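Local atomic coordinates of tRNA-5-methyluridine(54) 2-sulfurtransferase (Pyrococcus horikoshii, PDB entry 3VRH), a protein that catalyses the ATP-dependent 2-thiolation of 5-methyluridine 54 in the T loop of tRNAs, a modification that stabilises tRNA in heat-loving organisms. Residues H155-E160 and E198-E203; S162-N167 and N248-Y253; I274-S279 and K293-F298. All coordinates share one frame; numbering follows the deposited sequence.

Contact 1: residues H155-E160 and E198-E203. With BCN (bicine), chain D.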
loop_
_atom_site.group_PDB
_atom_site.type_symbol
_atom_site.label_atom_id
_atom_site.label_comp_id
_atom_site.label_asym_id
_atom_site.label_seq_id
_atom_site.Cartn_x
_atom_site.Cartn_y
_atom_site.Cartn_z
ATOM N N HIS A 155 10.983 -5.520 16.239
ATOM C CA HIS A 155 10.208 -4.823 15.211
ATOM C C HIS A 155 9.619 -3.529 15.734
ATOM O O HIS A 155 8.899 -3.513 16.729
ATOM C CB HIS A 155 9.065 -5.709 14.717
ATOM C CG HIS A 155 9.512 -7.000 14.107
ATOM N ND1 HIS A 155 10.032 -8.037 14.853
ATOM C CD2 HIS A 155 9.496 -7.432 12.821
ATOM C CE1 HIS A 155 10.332 -9.047 14.052
ATOM N NE2 HIS A 155 10.017 -8.706 12.815
ATOM N N ASN A 156 9.946 -2.437 15.069
ATOM C CA ASN A 156 9.461 -1.132 15.475
ATOM C C ASN A 156 8.409 -0.636 14.483
ATOM O O ASN A 156 8.028 -1.367 13.560
ATOM C CB ASN A 156 10.643 -0.152 15.620
ATOM C CG ASN A 156 11.388 0.064 14.305
ATOM O OD1 ASN A 156 10.774 0.344 13.267
ATOM N ND2 ASN A 156 12.711 -0.073 14.340
ATOM N N LEU A 157 7.945 0.597 14.662
ATOM C CA LEU A 157 6.847 1.105 13.840
ATOM C C LEU A 157 7.187 1.048 12.349
ATOM O O LEU A 157 6.355 0.628 11.530
ATOM C CB LEU A 157 6.468 2.529 14.250
ATOM C CG LEU A 157 5.260 3.132 13.528
ATOM C CD1 LEU A 157 4.008 2.282 13.754
ATOM C CD2 LEU A 157 5.025 4.550 14.004
ATOM N N ASP A 158 8.408 1.460 12.008
ATOM C CA ASP A 158 8.873 1.451 10.618
ATOM C C ASP A 158 8.928 0.051 10.016
ATOM O O ASP A 158 8.601 -0.141 8.843
ATOM C CB ASP A 158 10.224 2.161 10.473
ATOM C CG ASP A 158 10.157 3.632 10.861
ATOM O OD1 ASP A 158 10.362 3.963 12.042
ATOM O OD2 ASP A 158 9.894 4.472 9.984
ATOM N N ASP A 159 9.318 -0.931 10.815
ATOM C CA ASP A 159 9.263 -2.323 10.366
ATOM C C ASP A 159 7.849 -2.772 10.042
ATOM O O ASP A 159 7.611 -3.332 8.968
ATOM C CB ASP A 159 9.887 -3.260 11.400
ATOM C CG ASP A 159 11.329 -2.913 11.675
ATOM O OD1 ASP A 159 12.039 -2.670 10.681
ATOM O OD2 ASP A 159 11.737 -2.834 12.859
ATOM N N GLU A 160 6.914 -2.549 10.969
ATOM C CA GLU A 160 5.522 -2.927 10.737
ATOM C C GLU A 160 4.973 -2.245 9.467
ATOM O O GLU A 160 4.341 -2.890 8.638
ATOM C CB GLU A 160 4.640 -2.584 11.942
ATOM C CG GLU A 160 3.147 -3.010 11.796
ATOM C CD GLU A 160 2.909 -4.512 12.035
ATOM O OE1 GLU A 160 3.862 -5.304 11.871
ATOM O OE2 GLU A 160 1.769 -4.899 12.404
ATOM N N GLU A 198 5.552 0.874 18.850
ATOM C CA GLU A 198 5.117 2.260 18.671
ATOM C C GLU A 198 6.245 3.276 18.634
ATOM O O GLU A 198 5.993 4.488 18.500
ATOM C CB GLU A 198 4.081 2.661 19.733
ATOM C CG GLU A 198 2.854 1.756 19.751
ATOM C CD GLU A 198 1.781 2.258 20.698
ATOM O OE1 GLU A 198 1.819 1.890 21.891
ATOM O OE2 GLU A 198 0.907 3.029 20.249
ATOM N N VAL A 199 7.481 2.800 18.763
ATOM C CA VAL A 199 8.626 3.688 18.607
ATOM C C VAL A 199 9.110 3.614 17.156
ATOM O O VAL A 199 8.943 2.589 16.490
ATOM C CB VAL A 199 9.780 3.364 19.585
ATOM C CG1 VAL A 199 9.377 3.657 21.007
ATOM C CG2 VAL A 199 10.224 1.904 19.426
ATOM N N THR A 200 9.700 4.699 16.668
ATOM C CA THR A 200 10.153 4.753 15.290
ATOM C C THR A 200 11.581 4.222 15.193
ATOM O O THR A 200 12.280 4.104 16.200
ATOM C CB THR A 200 10.122 6.192 14.746
ATOM O OG1 THR A 200 11.103 6.974 15.437
ATOM C CG2 THR A 200 8.723 6.829 14.920
ATOM N N GLU A 201 12.008 3.902 13.979
ATOM C CA GLU A 201 13.348 3.396 13.761
ATOM C C GLU A 201 14.374 4.456 14.139
ATOM O O GLU A 201 15.428 4.160 14.699
ATOM C CB GLU A 201 13.547 2.929 12.312
ATOM C CG GLU A 201 14.937 2.327 12.100
ATOM C CD GLU A 201 15.034 1.410 10.903
ATOM O OE1 GLU A 201 14.078 1.342 10.098
ATOM O OE2 GLU A 201 16.074 0.744 10.774
ATOM N N ARG A 202 14.036 5.699 13.842
ATOM C CA ARG A 202 14.860 6.841 14.198
ATOM C C ARG A 202 15.020 6.963 15.730
ATOM O O ARG A 202 16.113 7.243 16.238
ATOM C CB ARG A 202 14.188 8.071 13.607
ATOM C CG ARG A 202 14.760 9.384 13.967
ATOM C CD ARG A 202 13.711 10.455 13.637
ATOM N NE ARG A 202 14.174 11.745 14.100
ATOM C CZ ARG A 202 13.557 12.490 15.012
ATOM N NH1 ARG A 202 12.413 12.085 15.544
ATOM N NH2 ARG A 202 14.080 13.661 15.361
ATOM N N GLU A 203 13.938 6.729 16.469
ATOM C CA GLU A 203 14.024 6.751 17.940
ATOM C C GLU A 203 14.870 5.583 18.469
ATOM O O GLU A 203 15.621 5.738 19.416
ATOM C CB GLU A 203 12.627 6.755 18.561
ATOM C CG GLU A 203 11.902 8.051 18.279
ATOM C CD GLU A 203 10.458 8.033 18.696
ATOM O OE1 GLU A 203 9.832 6.951 18.699
ATOM O OE2 GLU A 203 9.944 9.123 19.012
HETATM N N1 BCN D . 14.778 -8.368 15.238
HETATM C C1 BCN D . 14.122 -7.055 14.843
HETATM C C2 BCN D . 13.858 -6.901 13.392
HETATM O O21 BCN D . 13.683 -7.947 12.715
HETATM O O22 BCN D . 13.841 -5.768 12.862
HETATM C C3 BCN D . 16.261 -8.260 15.200
HETATM C C4 BCN D . 16.905 -6.857 15.231
HETATM O O4 BCN D . 17.968 -6.659 15.761
HETATM C C5 BCN D . 14.356 -8.742 16.586
HETATM C C6 BCN D . 14.705 -10.117 16.964
HETATM O O6 BCN D . 14.186 -10.648 17.889
HETATM O O HOH W 1 11.892 6.283 11.691
#
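The Asn156 amide and the Glu201 carboxylate sit at a slant to one another, their planes 50° apart, and the amide comes with its nitrogen corner: Asn156 ND2 lies 3.7 Å from Glu201 CB. Asp158 presents a second carboxylate, turned 55° from that of Glu201. Its OD1 takes Glu201 N on the anti side, 29° out of the carboxylate plane. The N-OD1 separation in this Glu201-Asp158 bond refines to 2.5 Å, short enough that the exact value should not be pressed, though the bond is nearly straight. The His155 ring has bicine on one face, with O21 of the ligand 3.7 Å above the ring plane and displaced toward its rim.

Each segment opens a helix, and each start is closed by a capping box. Asn156 OD1 accepts from Asp159 N while Asp159 OD2 takes Asn156 N back; Thr200 and Glu203 repeat the exchange. Leu157 N, in the first turn of helix 157-169, donates across to Val199 O at 2.9 Å. Asp158 returns the favour to helix 201-211: besides holding Glu201 N, its OD1 accepts from a water, 2.8 Å away, that in turn receives Arg202 N. With Thr200 OG1 taking Glu203 N, the first three amides of that helix all have acceptors.

His155 and Asp159 line the bicine pocket of this PP-loop enzyme, where Ser55 and Ser60 also bind the ligand. Lys232 bridges Asp159 and Glu201, Lys58 pairs with Glu201 and Lys246 with Asp158. These lysines probably offset the crowding of carboxylates, and the negative Asp158 is likely to be favoured beside the N-terminus of helix 201-211, so the contact ties the pocket wall to that helix by polar bonds.

Contact 2: residues S162-N167 and N248-Y253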
loop_
_atom_site.group_PDB
_atom_site.type_symbol
_atom_site.label_atom_id
_atom_site.label_comp_id
_atom_site.label_asym_id
_atom_site.label_seq_id
_atom_site.Cartn_x
_atom_site.Cartn_y
_atom_site.Cartn_z
ATOM N N SER A 162 6.581 -0.930 6.774
ATOM C CA SER A 162 7.220 -1.459 5.571
ATOM C C SER A 162 6.802 -2.898 5.245
ATOM O O SER A 162 6.593 -3.238 4.083
ATOM C CB SER A 162 8.743 -1.368 5.689
ATOM O OG SER A 162 9.211 -2.274 6.654
ATOM N N PHE A 163 6.691 -3.732 6.275
ATOM C CA PHE A 163 6.174 -5.088 6.128
ATOM C C PHE A 163 4.752 -5.023 5.598
ATOM O O PHE A 163 4.405 -5.755 4.677
ATOM C CB PHE A 163 6.280 -5.857 7.465
ATOM C CG PHE A 163 5.177 -6.889 7.705
ATOM C CD1 PHE A 163 5.412 -8.247 7.485
ATOM C CD2 PHE A 163 3.930 -6.507 8.211
ATOM C CE1 PHE A 163 4.402 -9.197 7.728
ATOM C CE2 PHE A 163 2.917 -7.441 8.434
ATOM C CZ PHE A 163 3.155 -8.786 8.196
ATOM N N LEU A 164 3.934 -4.143 6.183
ATOM C CA LEU A 164 2.569 -3.937 5.693
ATOM C C LEU A 164 2.519 -3.506 4.216
ATOM O O LEU A 164 1.786 -4.077 3.445
ATOM C CB LEU A 164 1.795 -2.927 6.534
ATOM C CG LEU A 164 1.236 -3.427 7.866
ATOM C CD1 LEU A 164 0.560 -2.289 8.625
ATOM C CD2 LEU A 164 0.272 -4.579 7.640
ATOM N N LEU A 165 3.297 -2.500 3.845
ATOM C CA LEU A 165 3.282 -1.988 2.471
ATOM C C LEU A 165 3.743 -3.067 1.491
ATOM O O LEU A 165 3.139 -3.284 0.447
ATOM C CB LEU A 165 4.179 -0.755 2.357
ATOM C CG LEU A 165 4.243 -0.132 0.966
ATOM C CD1 LEU A 165 2.834 0.286 0.522
ATOM C CD2 LEU A 165 5.197 1.049 0.944
ATOM N N ASN A 166 4.803 -3.767 1.866
ATOM C CA ASN A 166 5.331 -4.845 1.052
ATOM C C ASN A 166 4.282 -5.912 0.810
ATOM O O ASN A 166 4.001 -6.279 -0.333
ATOM C CB ASN A 166 6.562 -5.447 1.721
ATOM C CG ASN A 166 7.133 -6.606 0.951
ATOM O OD1 ASN A 166 7.907 -6.420 0.007
ATOM N ND2 ASN A 166 6.748 -7.819 1.340
ATOM N N ASN A 167 3.672 -6.392 1.882
ATOM C CA ASN A 167 2.702 -7.468 1.744
ATOM C C ASN A 167 1.425 -7.061 1.011
ATOM O O ASN A 167 0.756 -7.902 0.429
ATOM C CB ASN A 167 2.392 -8.106 3.096
ATOM C CG ASN A 167 3.523 -8.997 3.586
ATOM O OD1 ASN A 167 3.978 -9.891 2.878
ATOM N ND2 ASN A 167 3.995 -8.738 4.784
ATOM N N ASN A 248 -0.646 6.556 10.934
ATOM C CA ASN A 248 -2.015 6.484 10.436
ATOM C C ASN A 248 -2.266 5.177 9.677
ATOM O O ASN A 248 -3.284 4.520 9.869
ATOM C CB ASN A 248 -2.302 7.717 9.567
ATOM C CG ASN A 248 -3.721 7.754 9.047
ATOM O OD1 ASN A 248 -4.682 7.714 9.813
ATOM N ND2 ASN A 248 -3.857 7.846 7.736
ATOM N N PHE A 249 -1.302 4.803 8.841
ATOM C CA PHE A 249 -1.340 3.537 8.107
ATOM C C PHE A 249 -1.472 2.328 9.030
ATOM O O PHE A 249 -2.317 1.445 8.802
ATOM C CB PHE A 249 -0.062 3.419 7.270
ATOM C CG PHE A 249 -0.031 2.239 6.347
ATOM C CD1 PHE A 249 -1.180 1.838 5.657
ATOM C CD2 PHE A 249 1.166 1.546 6.125
ATOM C CE1 PHE A 249 -1.136 0.774 4.784
ATOM C CE2 PHE A 249 1.210 0.457 5.242
ATOM C CZ PHE A 249 0.056 0.084 4.571
ATOM N N VAL A 250 -0.641 2.276 10.075
ATOM C CA VAL A 250 -0.645 1.112 10.965
ATOM C C VAL A 250 -1.919 1.073 11.798
ATOM O O VAL A 250 -2.501 0.018 12.003
ATOM C CB VAL A 250 0.594 1.084 11.883
ATOM C CG1 VAL A 250 0.431 0.042 12.984
ATOM C CG2 VAL A 250 1.860 0.825 11.059
ATOM N N ARG A 251 -2.345 2.238 12.275
ATOM C CA ARG A 251 -3.580 2.352 13.047
ATOM C C ARG A 251 -4.751 1.860 12.210
ATOM O O ARG A 251 -5.553 1.032 12.660
ATOM C CB ARG A 251 -3.785 3.806 13.479
ATOM C CG ARG A 251 -5.129 4.122 14.151
ATOM C CD ARG A 251 -5.276 5.653 14.379
ATOM N NE ARG A 251 -6.562 6.011 14.963
ATOM C CZ ARG A 251 -7.055 7.250 15.025
ATOM N NH1 ARG A 251 -8.247 7.461 15.582
ATOM N NH2 ARG A 251 -6.374 8.282 14.526
ATOM N N GLY A 252 -4.827 2.331 10.972
ATOM C CA GLY A 252 -5.889 1.880 10.097
ATOM C C GLY A 252 -5.821 0.375 9.930
ATOM O O GLY A 252 -6.835 -0.302 9.944
ATOM N N TYR A 253 -4.612 -0.149 9.782
ATOM C CA TYR A 253 -4.426 -1.585 9.580
ATOM C C TYR A 253 -4.960 -2.433 10.739
ATOM O O TYR A 253 -5.571 -3.493 10.520
ATOM C CB TYR A 253 -2.947 -1.925 9.360
ATOM C CG TYR A 253 -2.683 -3.408 9.502
ATOM C CD1 TYR A 253 -3.141 -4.304 8.549
ATOM C CD2 TYR A 253 -1.996 -3.908 10.599
ATOM C CE1 TYR A 253 -2.922 -5.658 8.676
ATOM C CE2 TYR A 253 -1.756 -5.249 10.730
ATOM C CZ TYR A 253 -2.220 -6.123 9.770
ATOM O OH TYR A 253 -1.985 -7.473 9.915
#
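Phe249 is the first residue of 248-253 to reach helix 157-169. Its side chain leaves with CG anti to the backbone N (chi1 -174°), which carries the far end of the ring to Leu164, where CE2 lies 3.7 Å from Leu164 CB. The same ring turns its edge to the backbone of the next residue, with Leu165 N almost in the ring plane. Trp171 of the second subunit also meets this ring, the two planes nearly parallel, and Leu165 packs on Leu165 of that subunit, so the helix pair borders the interface of the homodimer. The two helical segments cross at 69°, with 10.7 Å between their axes, and Leu164 is the main side chain reaching across.

Val250 adds a lighter touch, its CG2 4.2 Å from Leu164 CD1. One turn further on, Tyr253 lays its ring flat against the other methyl. Leu164 CD2 stands 3.4 Å from the centroid of the Tyr253 ring and only 6° off the normal, a CH-pi contact square over the face, while Leu164 CD1 rests 3.6 Å from Tyr253 CB. The phenol oxygen of Tyr253 is hydrogen-bonded to Leu176 O, at helix 173-177.

Contact 3: residues I274-S279 and K293-F298. With ZN (zinc ion), chain C.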
loop_
_atom_site.group_PDB
_atom_site.type_symbol
_atom_site.label_atom_id
_atom_site.label_comp_id
_atom_site.label_asym_id
_atom_site.label_seq_id
_atom_site.Cartn_x
_atom_site.Cartn_y
_atom_site.Cartn_z
ATOM N N ILE A 274 8.466 -35.475 13.228
ATOM C CA ILE A 274 9.883 -35.521 13.575
ATOM C C ILE A 274 10.178 -34.829 14.899
ATOM O O ILE A 274 10.828 -35.402 15.770
ATOM C CB ILE A 274 10.772 -34.920 12.464
ATOM C CG1 ILE A 274 10.660 -35.759 11.199
ATOM C CG2 ILE A 274 12.227 -34.885 12.906
ATOM C CD1 ILE A 274 10.885 -37.226 11.441
ATOM N N CYS A 275 9.679 -33.607 15.053
ATOM C CA CYS A 275 10.061 -32.778 16.185
ATOM C C CYS A 275 8.850 -32.404 17.019
ATOM O O CYS A 275 8.985 -31.795 18.085
ATOM C CB CYS A 275 10.738 -31.500 15.688
ATOM S SG CYS A 275 9.555 -30.289 14.979
ATOM N N ARG A 276 7.670 -32.748 16.508
ATOM C CA ARG A 276 6.405 -32.536 17.209
ATOM C C ARG A 276 6.037 -31.076 17.408
ATOM O O ARG A 276 5.175 -30.757 18.224
ATOM C CB ARG A 276 6.386 -33.273 18.551
ATOM C CG ARG A 276 6.275 -34.801 18.439
ATOM C CD ARG A 276 6.248 -35.400 19.833
ATOM N NE ARG A 276 7.027 -34.539 20.714
ATOM C CZ ARG A 276 8.282 -34.768 21.085
ATOM N NH1 ARG A 276 8.919 -35.871 20.690
ATOM N NH2 ARG A 276 8.893 -33.890 21.865
ATOM N N MET A 277 6.689 -30.190 16.666
ATOM C CA MET A 277 6.312 -28.783 16.689
ATOM C C MET A 277 5.262 -28.597 15.599
ATOM O O MET A 277 5.224 -29.383 14.657
ATOM C CB MET A 277 7.539 -27.889 16.467
ATOM C CG MET A 277 8.622 -28.075 17.541
ATOM S SD MET A 277 8.004 -27.805 19.211
ATOM C CE MET A 277 7.750 -26.035 19.225
ATOM N N PRO A 278 4.390 -27.585 15.744
ATOM C CA PRO A 278 3.247 -27.390 14.838
ATOM C C PRO A 278 3.622 -27.561 13.380
ATOM O O PRO A 278 4.665 -27.084 12.933
ATOM C CB PRO A 278 2.806 -25.944 15.106
ATOM C CG PRO A 278 3.637 -25.466 16.316
ATOM C CD PRO A 278 4.345 -26.652 16.882
ATOM N N SER A 279 2.773 -28.270 12.650
ATOM C CA SER A 279 3.053 -28.582 11.264
ATOM C C SER A 279 1.790 -28.631 10.411
ATOM O O SER A 279 0.842 -29.361 10.718
ATOM C CB SER A 279 3.777 -29.917 11.176
ATOM O OG SER A 279 3.963 -30.284 9.826
ATOM N N LYS A 293 15.663 -36.237 10.416
ATOM C CA LYS A 293 14.964 -37.445 10.817
ATOM C C LYS A 293 14.785 -37.451 12.330
ATOM O O LYS A 293 14.054 -38.286 12.879
ATOM C CB LYS A 293 15.737 -38.690 10.360
ATOM C CG LYS A 293 16.049 -38.741 8.860
ATOM C CD LYS A 293 14.806 -38.994 8.011
ATOM C CE LYS A 293 15.185 -39.253 6.551
ATOM N NZ LYS A 293 14.116 -39.957 5.774
ATOM N N LYS A 294 15.447 -36.514 13.004
ATOM C CA LYS A 294 15.420 -36.488 14.467
ATOM C C LYS A 294 15.173 -35.095 15.041
ATOM O O LYS A 294 15.513 -34.087 14.417
ATOM C CB LYS A 294 16.703 -37.101 15.035
ATOM C CG LYS A 294 16.775 -38.611 14.826
ATOM C CD LYS A 294 18.132 -39.182 15.180
ATOM C CE LYS A 294 18.222 -40.644 14.750
ATOM N NZ LYS A 294 19.599 -41.205 14.890
ATOM N N GLU A 295 14.573 -35.055 16.226
ATOM C CA GLU A 295 14.224 -33.807 16.884
ATOM C C GLU A 295 15.475 -33.131 17.430
ATOM O O GLU A 295 16.431 -33.802 17.792
ATOM C CB GLU A 295 13.230 -34.066 18.018
ATOM C CG GLU A 295 12.724 -32.795 18.678
ATOM C CD GLU A 295 11.784 -33.046 19.834
ATOM O OE1 GLU A 295 11.760 -32.210 20.766
ATOM O OE2 GLU A 295 11.065 -34.069 19.809
ATOM N N ILE A 296 15.486 -31.801 17.464
ATOM C CA ILE A 296 16.576 -31.093 18.121
ATOM C C ILE A 296 16.137 -30.658 19.502
ATOM O O ILE A 296 15.081 -30.031 19.668
ATOM C CB ILE A 296 17.046 -29.875 17.327
ATOM C CG1 ILE A 296 17.468 -30.298 15.922
ATOM C CG2 ILE A 296 18.194 -29.198 18.045
ATOM C CD1 ILE A 296 17.613 -29.154 14.975
ATOM N N ASN A 297 16.944 -31.009 20.497
ATOM C CA ASN A 297 16.633 -30.680 21.880
ATOM C C ASN A 297 17.366 -29.408 22.267
ATOM O O ASN A 297 18.584 -29.422 22.390
ATOM C CB ASN A 297 17.065 -31.830 22.788
ATOM C CG ASN A 297 16.482 -31.726 24.177
ATOM O OD1 ASN A 297 15.925 -30.695 24.556
ATOM N ND2 ASN A 297 16.604 -32.803 24.948
ATOM N N PHE A 298 16.630 -28.311 22.453
ATOM C CA PHE A 298 17.261 -27.027 22.775
ATOM C C PHE A 298 17.330 -26.731 24.263
ATOM O O PHE A 298 17.788 -25.654 24.666
ATOM C CB PHE A 298 16.590 -25.867 22.043
ATOM C CG PHE A 298 16.876 -25.842 20.575
ATOM C CD1 PHE A 298 18.116 -25.445 20.109
ATOM C CD2 PHE A 298 15.909 -26.212 19.665
ATOM C CE1 PHE A 298 18.380 -25.419 18.770
ATOM C CE2 PHE A 298 16.169 -26.187 18.315
ATOM C CZ PHE A 298 17.401 -25.791 17.863
HETATM ZN ZN ZN C . 9.581 -30.781 12.450
#
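Arg276 and Glu295 form the one salt bridge between these two loops, with Arg276 NH1 2.9 Å from Glu295 OE2. The carboxylate does not pair edge to edge with the guanidinium. Its OE2 sits over one face of the group, 3.1 Å from Arg276 CZ, and the two planes are 67° apart. Glu295 gets there by an extended chain, CG anti to the backbone N (chi1 -175°), whereas the arginine folds back through a bend at its third torsion. The other carboxylate oxygen, OE1, is bridged to Lys141 of helix 127-145, so the acid stands between two cations. With Glu295 cut back to an alanine, Arg276 and Lys141 would probably both be left without their carboxylate mate, and the arginine is likely to swing away from 293-298.

Metal binding comes next. Cys275 SG is modelled 2.6 Å from the zinc ion, a rather long bond. Cys272, Cys284 and Cys287 complete the site, making two CxxC pairs round one zinc, with helix 285-290 carrying the last of the four cysteines. Right after Cys275 the left-handed backbone conformation of Arg276 folds the chain back so that Met277 N faces Cys275 SG, as in the turn after the second cysteine of a zinc knuckle; an N-H...S bond there is tentative, since the sulfur's place is less sure.

The remaining contacts are van der Waals. Ile274 lies along the backbone of the other segment and uses both branches of its side chain: CG2 is 3.6 Å from Lys294 N, and CD1 is the same distance from Lys293 O. The isoleucine also packs on Cys287, so it lies between the zinc ligands and the segment 293-298. The aliphatic part of Glu295 lies against Cys275, its CG 3.8 Å from Cys275 CB. Tyr137 of helix 127-145 packs against Cys275 as well.

Overall arrangement
Contacts 1 and 2 share helix 157-169: contact 1 uses its start, contact 2 its later turns. They touch directly, Leu157 CD1 lying 3.7 Å from Val250 CG2, and Glu160 packs on both Val250 and Tyr253. Their chemistry changes along that helix, from capping bonds and lysine-paired carboxylates near the ligand pocket, in a partly buried setting, to a fully buried apolar crossing beside the dimer interface. Contact 3 stands apart, about 34 Å from either of the others between centres. It is a surface contact between loops without regular structure, where a zinc site and one salt bridge take the place of helix packing.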